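Local coordinates for nucleoside diphosphate kinase family protein (Babesia bovis, PDB 3JS9) that probably transfers the terminal phosphate of nucleoside triphosphates to nucleoside diphosphates through a phosphohistidine intermediate, with magnesium as cofactor, at residues E28-F33 with P77-I82; E46-D51 with A136-P141; V52-Y57 with P64-L69. One frame throughout, in Å; residues are numbered along the deposited sequence.

Contact 1: E28-F33 with P77-I82; sequences EILKRF and PVFCMI
The ring of Phe79 is approached obliquely by Leu30, whose CD1 stands 3.9 Å from Phe79 CZ, and at its edge, in the ring plane, lies SD of Met81 from the same strand. On the side of the helix turned from the strand, the guanidinium of Arg32 takes the Glu28 carboxylate at its edge: NE donates to the anti lone pair of Glu28 OE2 at 2.8 Å with an N-H...O angle of 162°, which holds the guanidinium beside the helix. Between the two segments the touching side chains are all apolar. Met81 SD sits 4.1 Å from Leu30 CG, and because the chain bends at its last torsion (chi3 -85°), the terminal methyl swings to Ile29, CE to CG2 4.2 Å. Ile29 and Met81 lie roughly perpendicular. The axes of segments 28-33 and 78-82 run nearly parallel, 10° apart, 10.9 Å at closest approach. Phe79 also meets Phe79 of the second subunit, and Glu28 and Lys31 exchange salt bridges with Lys31 and Glu28 of that subunit. A helix laid on an antiparallel sheet of strand order 2-3-1-4 is characteristic of the ferredoxin-like βαββαβ core of nucleoside diphosphate kinases, here carried into a subunit interface.

Contact 2: E46-D51 with A136-P141; sequences EHPTMD and ALWFTP. With SO4 (sulfate ion), chain D.
The carbonyl oxygen of Trp138, at the end of helix 128-138, accepts two hydrogen bonds: one from Lys44 NZ and one from water 1, whose oxygen is 3.2 Å from Trp138 O. The same water donates to Glu46 OE2 at 2.8 Å and so ties the two segments together where neither bonds the other directly. In the ferredoxin-like fold of this family, this is where the C-terminal end of a helix on one face of the sheet meets strand 39-46 and the loop leading from it into helix 50-56. Glu46 reaches across with its chain extended beyond CG and sets OE2 at the rim of the indole, 3.5 Å from Trp138 CE3 and in the ring plane, where ring C-H groups would favour a negative oxygen; carboxylate and ring planes are 42° apart. Pro48 comes to the same edge, its CB 3.9 Å from Trp138 CZ3. Tyr13 stacks on the indole, and the ring of His56 meets it with planes at about 75°. Beyond the proline, Thr49 occupies the N-cap of helix 50-56, although its OG1 bond to Val52 N is weak. His47 turns to a sulfate ion, probably from the crystallisation liquor, that His75 ND1 also holds: His47 NE2 donates to sulfate O2 at 2.8 Å, with the bond bent to 143° at the hydrogen and the sulfur in the imidazole plane.

Contact 3: V52-Y57 with P64-L69; sequences VVAQHY and PFFKDL. With SO4 (sulfate ion), chain G.
Helix 50-56 gives way at Tyr57, the first residue to leave helical geometry, and there the backbone comes nearest segment 64-69, with 7.9 Å between the CA atoms of Tyr57 and Phe66. Leu69 lies over one face of the Tyr57 ring in a CH-pi contact: its CG is 4.0 Å from the ring centroid and only 7° off the normal, while its two methyls spread across the face, CD2 toward Tyr57 CD2 at 3.9 Å and CD1 toward CZ. His56 CD2 sits 3.5 Å above the opposite face, so the phenol is sandwiched. Phe66 extends its ring with CG anti to the backbone N (chi1 -170°), which brings CE1 to 3.8 Å from Tyr57 CB and 3.3 Å from Tyr57 O; CZ reaches Ala54, whose carbonyl oxygen lies level with the ring, at its rim. The two helices form the helical hairpin of nucleoside diphosphate kinases, which borders the nucleotide site. Phe65, next to Phe66, is predicted to bind ATP. A sulfate ion, probably from the crystallisation liquor, is held by Lys17 NZ and His123 ND1 and lies beside Tyr57, consistent with a phosphate position next to the predicted phosphohistidine.

In the fold
The centres of contacts 2 and 3 lie about 15 and 21 Å from that of contact 1. Strand 78-85 joins the first two: Val78 N lies 2.9 Å from Glu46 O in a probable hydrogen bond, and Phe139 packs on Cys80 and Ile82. Contacts 2 and 3 share helix 50-56; there Trp138 NE1 approaches His56 ND1 at 3.1 Å, and Pro48 packs on Val53. Contact 3 is nested within the loops closed by both others. The side chains of Trp138 and Tyr57 lie about 6 Å from that of His123, the predicted phosphohistidine, and that of Ile29 about 8 Å from those of Lys17 and Arg110, predicted ATP ligands. Contacts 1 and 2 both touch the second subunit.

Contact 1: E28-F33 with P77-I82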
loop_
_atom_site.group_PDB
_atom_site.type_symbol
_atom_site.label_atom_id
_atom_site.label_comp_id
_atom_site.label_asym_id
_atom_site.label_seq_id
_atom_site.Cartn_x
_atom_site.Cartn_y
_atom_site.Cartn_z
ATOM N N GLU A 28 9.412 -3.906 4.045
ATOM C CA GLU A 28 8.541 -4.541 3.084
ATOM C C GLU A 28 8.586 -6.064 3.193
ATOM O O GLU A 28 7.555 -6.720 3.164
ATOM C CB GLU A 28 8.961 -4.098 1.684
ATOM C CG GLU A 28 8.188 -4.691 0.520
ATOM C CD GLU A 28 6.699 -4.341 0.518
ATOM O OE1 GLU A 28 6.326 -3.258 0.979
ATOM O OE2 GLU A 28 5.884 -5.160 0.060
ATOM N N ILE A 29 9.785 -6.625 3.320
ATOM C CA ILE A 29 9.956 -8.061 3.329
ATOM C C ILE A 29 9.417 -8.616 4.645
ATOM O O ILE A 29 8.609 -9.581 4.642
ATOM C CB ILE A 29 11.455 -8.464 3.083
ATOM C CG1 ILE A 29 11.876 -8.207 1.602
ATOM C CG2 ILE A 29 11.727 -9.904 3.509
ATOM C CD1 ILE A 29 13.444 -8.027 1.391
ATOM N N LEU A 30 9.824 -8.008 5.767
ATOM C CA LEU A 30 9.320 -8.420 7.073
ATOM C C LEU A 30 7.778 -8.432 7.050
ATOM O O LEU A 30 7.135 -9.418 7.401
ATOM C CB LEU A 30 9.866 -7.499 8.172
ATOM C CG LEU A 30 9.929 -8.035 9.627
ATOM C CD1 LEU A 30 10.782 -7.130 10.472
ATOM C CD2 LEU A 30 8.561 -8.276 10.336
ATOM N N LYS A 31 7.200 -7.327 6.587
ATOM C CA LYS A 31 5.759 -7.134 6.552
ATOM C C LYS A 31 5.068 -8.230 5.715
ATOM O O LYS A 31 3.994 -8.731 6.090
ATOM C CB LYS A 31 5.492 -5.734 6.024
ATOM C CG LYS A 31 4.014 -5.318 5.868
ATOM C CD LYS A 31 3.979 -3.794 5.556
ATOM C CE LYS A 31 2.709 -3.356 4.762
ATOM N NZ LYS A 31 1.497 -3.377 5.645
ATOM N N ARG A 32 5.691 -8.643 4.609
ATOM C CA ARG A 32 5.085 -9.700 3.790
ATOM C C ARG A 32 5.059 -10.994 4.549
ATOM O O ARG A 32 4.058 -11.712 4.487
ATOM C CB ARG A 32 5.809 -9.896 2.454
ATOM C CG ARG A 32 5.478 -8.838 1.409
ATOM C CD ARG A 32 6.454 -8.891 0.286
ATOM N NE ARG A 32 6.226 -7.807 -0.651
ATOM C CZ ARG A 32 5.946 -7.970 -1.947
ATOM N NH1 ARG A 32 5.775 -6.894 -2.696
ATOM N NH2 ARG A 32 5.907 -9.188 -2.498
ATOM N N PHE A 33 6.117 -11.304 5.294
ATOM C CA PHE A 33 6.082 -12.501 6.137
ATOM C C PHE A 33 5.064 -12.408 7.287
ATOM O O PHE A 33 4.358 -13.387 7.587
ATOM C CB PHE A 33 7.484 -12.877 6.620
ATOM C CG PHE A 33 8.241 -13.727 5.620
ATOM C CD1 PHE A 33 8.167 -15.111 5.671
ATOM C CD2 PHE A 33 8.948 -13.132 4.572
ATOM C CE1 PHE A 33 8.826 -15.879 4.742
ATOM C CE2 PHE A 33 9.614 -13.893 3.628
ATOM C CZ PHE A 33 9.547 -15.257 3.704
ATOM N N PRO A 77 25.523 -4.913 5.140
ATOM C CA PRO A 77 24.834 -5.516 6.271
ATOM C C PRO A 77 23.730 -6.477 5.795
ATOM O O PRO A 77 23.383 -6.469 4.602
ATOM C CB PRO A 77 24.200 -4.308 6.951
ATOM C CG PRO A 77 24.003 -3.346 5.865
ATOM C CD PRO A 77 25.082 -3.531 4.894
ATOM N N VAL A 78 23.203 -7.299 6.699
ATOM C CA VAL A 78 22.090 -8.182 6.368
ATOM C C VAL A 78 21.030 -8.092 7.438
ATOM O O VAL A 78 21.323 -7.663 8.547
ATOM C CB VAL A 78 22.543 -9.681 6.162
ATOM C CG1 VAL A 78 23.626 -9.763 5.089
ATOM C CG2 VAL A 78 23.019 -10.326 7.489
ATOM N N PHE A 79 19.796 -8.499 7.129
ATOM C CA PHE A 79 18.773 -8.568 8.163
ATOM C C PHE A 79 18.275 -9.987 8.290
ATOM O O PHE A 79 17.761 -10.547 7.322
ATOM C CB PHE A 79 17.651 -7.569 7.892
ATOM C CG PHE A 79 16.599 -7.516 8.976
ATOM C CD1 PHE A 79 15.486 -8.335 8.917
ATOM C CD2 PHE A 79 16.708 -6.613 10.031
ATOM C CE1 PHE A 79 14.522 -8.279 9.911
ATOM C CE2 PHE A 79 15.736 -6.555 11.032
ATOM C CZ PHE A 79 14.660 -7.381 10.982
ATOM N N CYS A 80 18.439 -10.564 9.486
ATOM C CA CYS A 80 18.203 -11.985 9.757
ATOM C C CYS A 80 16.890 -12.194 10.450
ATOM O O CYS A 80 16.564 -11.439 11.367
ATOM C CB CYS A 80 19.282 -12.545 10.687
ATOM S SG CYS A 80 21.005 -12.164 10.246
ATOM N N MET A 81 16.163 -13.251 10.060
ATOM C CA MET A 81 14.869 -13.612 10.664
ATOM C C MET A 81 14.706 -15.108 10.722
ATOM O O MET A 81 15.276 -15.818 9.889
ATOM C CB MET A 81 13.687 -13.055 9.850
ATOM C CG MET A 81 13.614 -11.527 9.828
ATOM S SD MET A 81 12.541 -11.016 8.485
ATOM C CE MET A 81 13.667 -11.005 7.047
ATOM N N ILE A 82 13.941 -15.583 11.706
ATOM C CA ILE A 82 13.405 -16.951 11.684
ATOM C C ILE A 82 11.892 -16.823 11.815
ATOM O O ILE A 82 11.414 -16.070 12.649
ATOM C CB ILE A 82 13.907 -17.815 12.848
ATOM C CG1 ILE A 82 15.395 -18.083 12.716
ATOM C CG2 ILE A 82 13.096 -19.147 12.966
ATOM C CD1 ILE A 82 15.967 -18.890 13.933
#

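Contact 2: E46-D51 with A136-P141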
loop_
_atom_site.group_PDB
_atom_site.type_symbol
_atom_site.label_atom_id
_atom_site.label_comp_id
_atom_site.label_asym_id
_atom_site.label_seq_id
_atom_site.Cartn_x
_atom_site.Cartn_y
_atom_site.Cartn_z
ATOM N N GLU A 46 22.523 -7.095 11.317
ATOM C CA GLU A 46 23.931 -7.366 11.624
ATOM C C GLU A 46 24.910 -7.225 10.456
ATOM O O GLU A 46 24.520 -7.219 9.266
ATOM C CB GLU A 46 24.109 -8.740 12.265
ATOM C CG GLU A 46 24.320 -9.854 11.298
ATOM C CD GLU A 46 24.550 -11.169 12.009
ATOM O OE1 GLU A 46 24.421 -11.216 13.261
ATOM O OE2 GLU A 46 24.846 -12.168 11.322
ATOM N N HIS A 47 26.181 -7.080 10.836
ATOM C CA HIS A 47 27.322 -7.242 9.943
ATOM C C HIS A 47 27.869 -8.649 10.209
ATOM O O HIS A 47 28.509 -8.878 11.213
ATOM C CB HIS A 47 28.361 -6.188 10.297
ATOM C CG HIS A 47 29.557 -6.174 9.397
ATOM N ND1 HIS A 47 30.052 -5.009 8.846
ATOM C CD2 HIS A 47 30.363 -7.172 8.960
ATOM C CE1 HIS A 47 31.100 -5.294 8.095
ATOM N NE2 HIS A 47 31.309 -6.600 8.147
ATOM N N PRO A 48 27.615 -9.598 9.319
ATOM C CA PRO A 48 28.038 -10.988 9.540
ATOM C C PRO A 48 29.575 -11.156 9.537
ATOM O O PRO A 48 30.301 -10.319 8.969
ATOM C CB PRO A 48 27.474 -11.736 8.326
ATOM C CG PRO A 48 26.777 -10.730 7.504
ATOM C CD PRO A 48 27.221 -9.366 7.924
ATOM N N THR A 49 30.052 -12.236 10.164
ATOM C CA THR A 49 31.478 -12.578 10.149
ATOM C C THR A 49 31.750 -13.480 8.972
ATOM O O THR A 49 30.869 -14.248 8.560
ATOM C CB THR A 49 31.932 -13.338 11.434
ATOM O OG1 THR A 49 31.217 -14.585 11.532
ATOM C CG2 THR A 49 31.715 -12.487 12.678
ATOM N N MET A 50 32.973 -13.424 8.450
ATOM C CA MET A 50 33.326 -14.330 7.360
ATOM C C MET A 50 33.077 -15.812 7.699
ATOM O O MET A 50 32.609 -16.551 6.847
ATOM C CB MET A 50 34.750 -14.098 6.850
ATOM C CG MET A 50 35.113 -14.932 5.591
ATOM S SD MET A 50 34.228 -14.491 4.040
ATOM C CE MET A 50 35.034 -12.928 3.663
ATOM N N ASP A 51 33.345 -16.234 8.933
ATOM C CA ASP A 51 33.197 -17.649 9.290
ATOM C C ASP A 51 31.756 -18.141 9.168
ATOM O O ASP A 51 31.521 -19.286 8.737
ATOM C CB ASP A 51 33.700 -17.946 10.709
ATOM C CG ASP A 51 35.122 -17.472 10.946
ATOM O OD1 ASP A 51 35.262 -16.345 11.511
ATOM O OD2 ASP A 51 36.075 -18.210 10.570
ATOM N N ALA A 136 20.114 -22.412 13.486
ATOM C CA ALA A 136 21.122 -22.558 14.547
ATOM C C ALA A 136 22.408 -21.791 14.244
ATOM O O ALA A 136 23.073 -21.301 15.165
ATOM C CB ALA A 136 21.422 -24.012 14.819
ATOM N N LEU A 137 22.758 -21.699 12.963
ATOM C CA LEU A 137 23.962 -20.981 12.545
ATOM C C LEU A 137 23.887 -19.449 12.701
ATOM O O LEU A 137 24.843 -18.826 13.129
ATOM C CB LEU A 137 24.304 -21.332 11.096
ATOM C CG LEU A 137 25.410 -20.525 10.401
ATOM C CD1 LEU A 137 26.773 -20.802 11.038
ATOM C CD2 LEU A 137 25.454 -20.836 8.926
ATOM N N TRP A 138 22.760 -18.835 12.346
ATOM C CA TRP A 138 22.680 -17.361 12.343
ATOM C C TRP A 138 22.219 -16.746 13.688
ATOM O O TRP A 138 22.457 -15.565 13.981
ATOM C CB TRP A 138 21.796 -16.895 11.185
ATOM C CG TRP A 138 22.417 -17.120 9.842
ATOM C CD1 TRP A 138 22.297 -18.237 9.041
ATOM C CD2 TRP A 138 23.289 -16.213 9.140
ATOM N NE1 TRP A 138 23.011 -18.051 7.873
ATOM C CE2 TRP A 138 23.626 -16.822 7.913
ATOM C CE3 TRP A 138 23.766 -14.923 9.409
ATOM C CZ2 TRP A 138 24.431 -16.190 6.967
ATOM C CZ3 TRP A 138 24.556 -14.284 8.466
ATOM C CH2 TRP A 138 24.899 -14.926 7.262
ATOM N N PHE A 139 21.576 -17.567 14.503
ATOM C CA PHE A 139 20.998 -17.106 15.759
ATOM C C PHE A 139 21.435 -17.991 16.918
ATOM O O PHE A 139 21.339 -19.220 16.835
ATOM C CB PHE A 139 19.472 -17.157 15.658
ATOM C CG PHE A 139 18.860 -15.987 14.915
ATOM C CD1 PHE A 139 18.394 -16.133 13.609
ATOM C CD2 PHE A 139 18.707 -14.743 15.537
ATOM C CE1 PHE A 139 17.817 -15.055 12.950
ATOM C CE2 PHE A 139 18.109 -13.678 14.872
ATOM C CZ PHE A 139 17.675 -13.832 13.589
ATOM N N THR A 140 21.885 -17.391 18.003
ATOM C CA THR A 140 22.167 -18.180 19.204
ATOM C C THR A 140 20.810 -18.510 19.799
ATOM O O THR A 140 19.862 -17.774 19.591
ATOM C CB THR A 140 23.040 -17.397 20.229
ATOM O OG1 THR A 140 22.292 -16.289 20.749
ATOM C CG2 THR A 140 24.277 -16.841 19.583
ATOM N N PRO A 141 20.702 -19.605 20.558
ATOM C CA PRO A 141 19.393 -19.969 21.178
ATOM C C PRO A 141 18.757 -18.949 22.150
ATOM O O PRO A 141 17.556 -18.970 22.339
ATOM C CB PRO A 141 19.695 -21.288 21.918
ATOM C CG PRO A 141 21.194 -21.373 22.008
ATOM C CD PRO A 141 21.775 -20.571 20.876
HETATM S S SO4 D . 34.239 -5.903 5.749
HETATM O O1 SO4 D . 34.044 -6.447 4.403
HETATM O O2 SO4 D . 33.647 -6.856 6.684
HETATM O O3 SO4 D . 35.663 -5.725 6.014
HETATM O O4 SO4 D . 33.637 -4.571 5.862
HETATM O O HOH W 1 25.261 -14.297 13.120
#

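Contact 3: V52-Y57 with P64-L69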
loop_
_atom_site.group_PDB
_atom_site.type_symbol
_atom_site.label_atom_id
_atom_site.label_comp_id
_atom_site.label_asym_id
_atom_site.label_seq_id
_atom_site.Cartn_x
_atom_site.Cartn_y
_atom_site.Cartn_z
ATOM N N VAL A 52 30.804 -17.292 9.573
ATOM C CA VAL A 52 29.382 -17.607 9.465
ATOM C C VAL A 52 28.983 -17.659 7.993
ATOM O O VAL A 52 28.321 -18.607 7.542
ATOM C CB VAL A 52 28.499 -16.602 10.292
ATOM C CG1 VAL A 52 27.016 -16.768 10.008
ATOM C CG2 VAL A 52 28.749 -16.784 11.807
ATOM N N VAL A 53 29.432 -16.677 7.230
ATOM C CA VAL A 53 29.139 -16.694 5.810
ATOM C C VAL A 53 29.714 -17.929 5.117
ATOM O O VAL A 53 29.034 -18.555 4.289
ATOM C CB VAL A 53 29.580 -15.385 5.077
ATOM C CG1 VAL A 53 29.241 -15.477 3.601
ATOM C CG2 VAL A 53 28.920 -14.171 5.714
ATOM N N ALA A 54 30.945 -18.291 5.455
ATOM C CA ALA A 54 31.553 -19.474 4.850
ATOM C C ALA A 54 30.788 -20.753 5.197
ATOM O O ALA A 54 30.637 -21.619 4.341
ATOM C CB ALA A 54 33.015 -19.584 5.202
ATOM N N GLN A 55 30.267 -20.856 6.423
ATOM C CA GLN A 55 29.435 -22.012 6.782
ATOM C C GLN A 55 28.109 -21.955 6.080
ATOM O O GLN A 55 27.542 -23.003 5.762
ATOM C CB GLN A 55 29.149 -22.105 8.290
ATOM C CG GLN A 55 30.141 -22.847 9.088
ATOM C CD GLN A 55 30.691 -24.066 8.360
ATOM O OE1 GLN A 55 31.810 -24.020 7.826
ATOM N NE2 GLN A 55 29.907 -25.165 8.330
ATOM N N HIS A 56 27.583 -20.741 5.886
ATOM C CA HIS A 56 26.263 -20.607 5.293
ATOM C C HIS A 56 26.305 -21.163 3.878
ATOM O O HIS A 56 25.401 -21.876 3.451
ATOM C CB HIS A 56 25.779 -19.161 5.314
ATOM C CG HIS A 56 24.488 -18.943 4.579
ATOM N ND1 HIS A 56 23.270 -19.385 5.056
ATOM C CD2 HIS A 56 24.226 -18.319 3.405
ATOM C CE1 HIS A 56 22.318 -19.049 4.205
ATOM N NE2 HIS A 56 22.870 -18.400 3.197
ATOM N N TYR A 57 27.395 -20.870 3.187
ATOM C CA TYR A 57 27.557 -21.277 1.809
ATOM C C TYR A 57 28.449 -22.516 1.653
ATOM O O TYR A 57 29.104 -22.684 0.627
ATOM C CB TYR A 57 28.143 -20.119 1.022
ATOM C CG TYR A 57 27.180 -19.002 0.801
ATOM C CD1 TYR A 57 27.396 -17.755 1.356
ATOM C CD2 TYR A 57 26.043 -19.188 0.010
ATOM C CE1 TYR A 57 26.520 -16.738 1.128
ATOM C CE2 TYR A 57 25.168 -18.177 -0.225
ATOM C CZ TYR A 57 25.406 -16.958 0.335
ATOM O OH TYR A 57 24.502 -15.949 0.116
ATOM N N PRO A 64 34.595 -21.593 -8.241
ATOM C CA PRO A 64 35.215 -20.296 -8.551
ATOM C C PRO A 64 34.542 -19.059 -7.920
ATOM O O PRO A 64 35.237 -18.096 -7.579
ATOM C CB PRO A 64 35.183 -20.235 -10.096
ATOM C CG PRO A 64 34.358 -21.409 -10.540
ATOM C CD PRO A 64 34.448 -22.423 -9.454
ATOM N N PHE A 65 33.219 -19.084 -7.760
ATOM C CA PHE A 65 32.494 -17.907 -7.256
ATOM C C PHE A 65 32.526 -17.731 -5.719
ATOM O O PHE A 65 32.253 -16.635 -5.214
ATOM C CB PHE A 65 31.049 -17.832 -7.823
ATOM C CG PHE A 65 30.179 -19.041 -7.502
ATOM C CD1 PHE A 65 30.092 -20.115 -8.394
ATOM C CD2 PHE A 65 29.430 -19.096 -6.318
ATOM C CE1 PHE A 65 29.285 -21.234 -8.103
ATOM C CE2 PHE A 65 28.619 -20.210 -6.020
ATOM C CZ PHE A 65 28.548 -21.280 -6.913
ATOM N N PHE A 66 32.891 -18.794 -5.002
ATOM C CA PHE A 66 32.847 -18.847 -3.536
ATOM C C PHE A 66 33.423 -17.618 -2.822
ATOM O O PHE A 66 32.753 -17.053 -1.966
ATOM C CB PHE A 66 33.493 -20.144 -3.029
ATOM C CG PHE A 66 33.296 -20.399 -1.550
ATOM C CD1 PHE A 66 32.019 -20.618 -1.017
ATOM C CD2 PHE A 66 34.391 -20.453 -0.690
ATOM C CE1 PHE A 66 31.839 -20.873 0.350
ATOM C CE2 PHE A 66 34.220 -20.711 0.679
ATOM C CZ PHE A 66 32.941 -20.921 1.195
ATOM N N LYS A 67 34.636 -17.196 -3.176
ATOM C CA LYS A 67 35.257 -16.011 -2.556
ATOM C C LYS A 67 34.397 -14.744 -2.722
ATOM O O LYS A 67 34.025 -14.095 -1.734
ATOM C CB LYS A 67 36.688 -15.771 -3.076
ATOM N N ASP A 68 34.074 -14.409 -3.970
ATOM C CA ASP A 68 33.296 -13.207 -4.282
ATOM C C ASP A 68 31.939 -13.159 -3.547
ATOM O O ASP A 68 31.524 -12.097 -3.056
ATOM C CB ASP A 68 33.088 -13.089 -5.785
ATOM C CG ASP A 68 34.384 -12.983 -6.530
ATOM O OD1 ASP A 68 34.727 -11.867 -6.971
ATOM O OD2 ASP A 68 35.070 -14.020 -6.666
ATOM N N LEU A 69 31.283 -14.321 -3.488
ATOM C CA LEU A 69 29.978 -14.500 -2.895
ATOM C C LEU A 69 30.037 -14.279 -1.384
ATOM O O LEU A 69 29.257 -13.503 -0.838
ATOM C CB LEU A 69 29.467 -15.902 -3.229
ATOM C CG LEU A 69 28.155 -16.433 -2.649
ATOM C CD1 LEU A 69 26.948 -15.513 -2.961
ATOM C CD2 LEU A 69 27.922 -17.867 -3.147
HETATM S S SO4 G . 20.836 -17.557 -1.595
HETATM O O1 SO4 G . 19.488 -18.120 -1.420
HETATM O O2 SO4 G . 21.684 -18.591 -2.143
HETATM O O3 SO4 G . 21.510 -17.046 -0.389
HETATM O O4 SO4 G . 20.662 -16.481 -2.535
#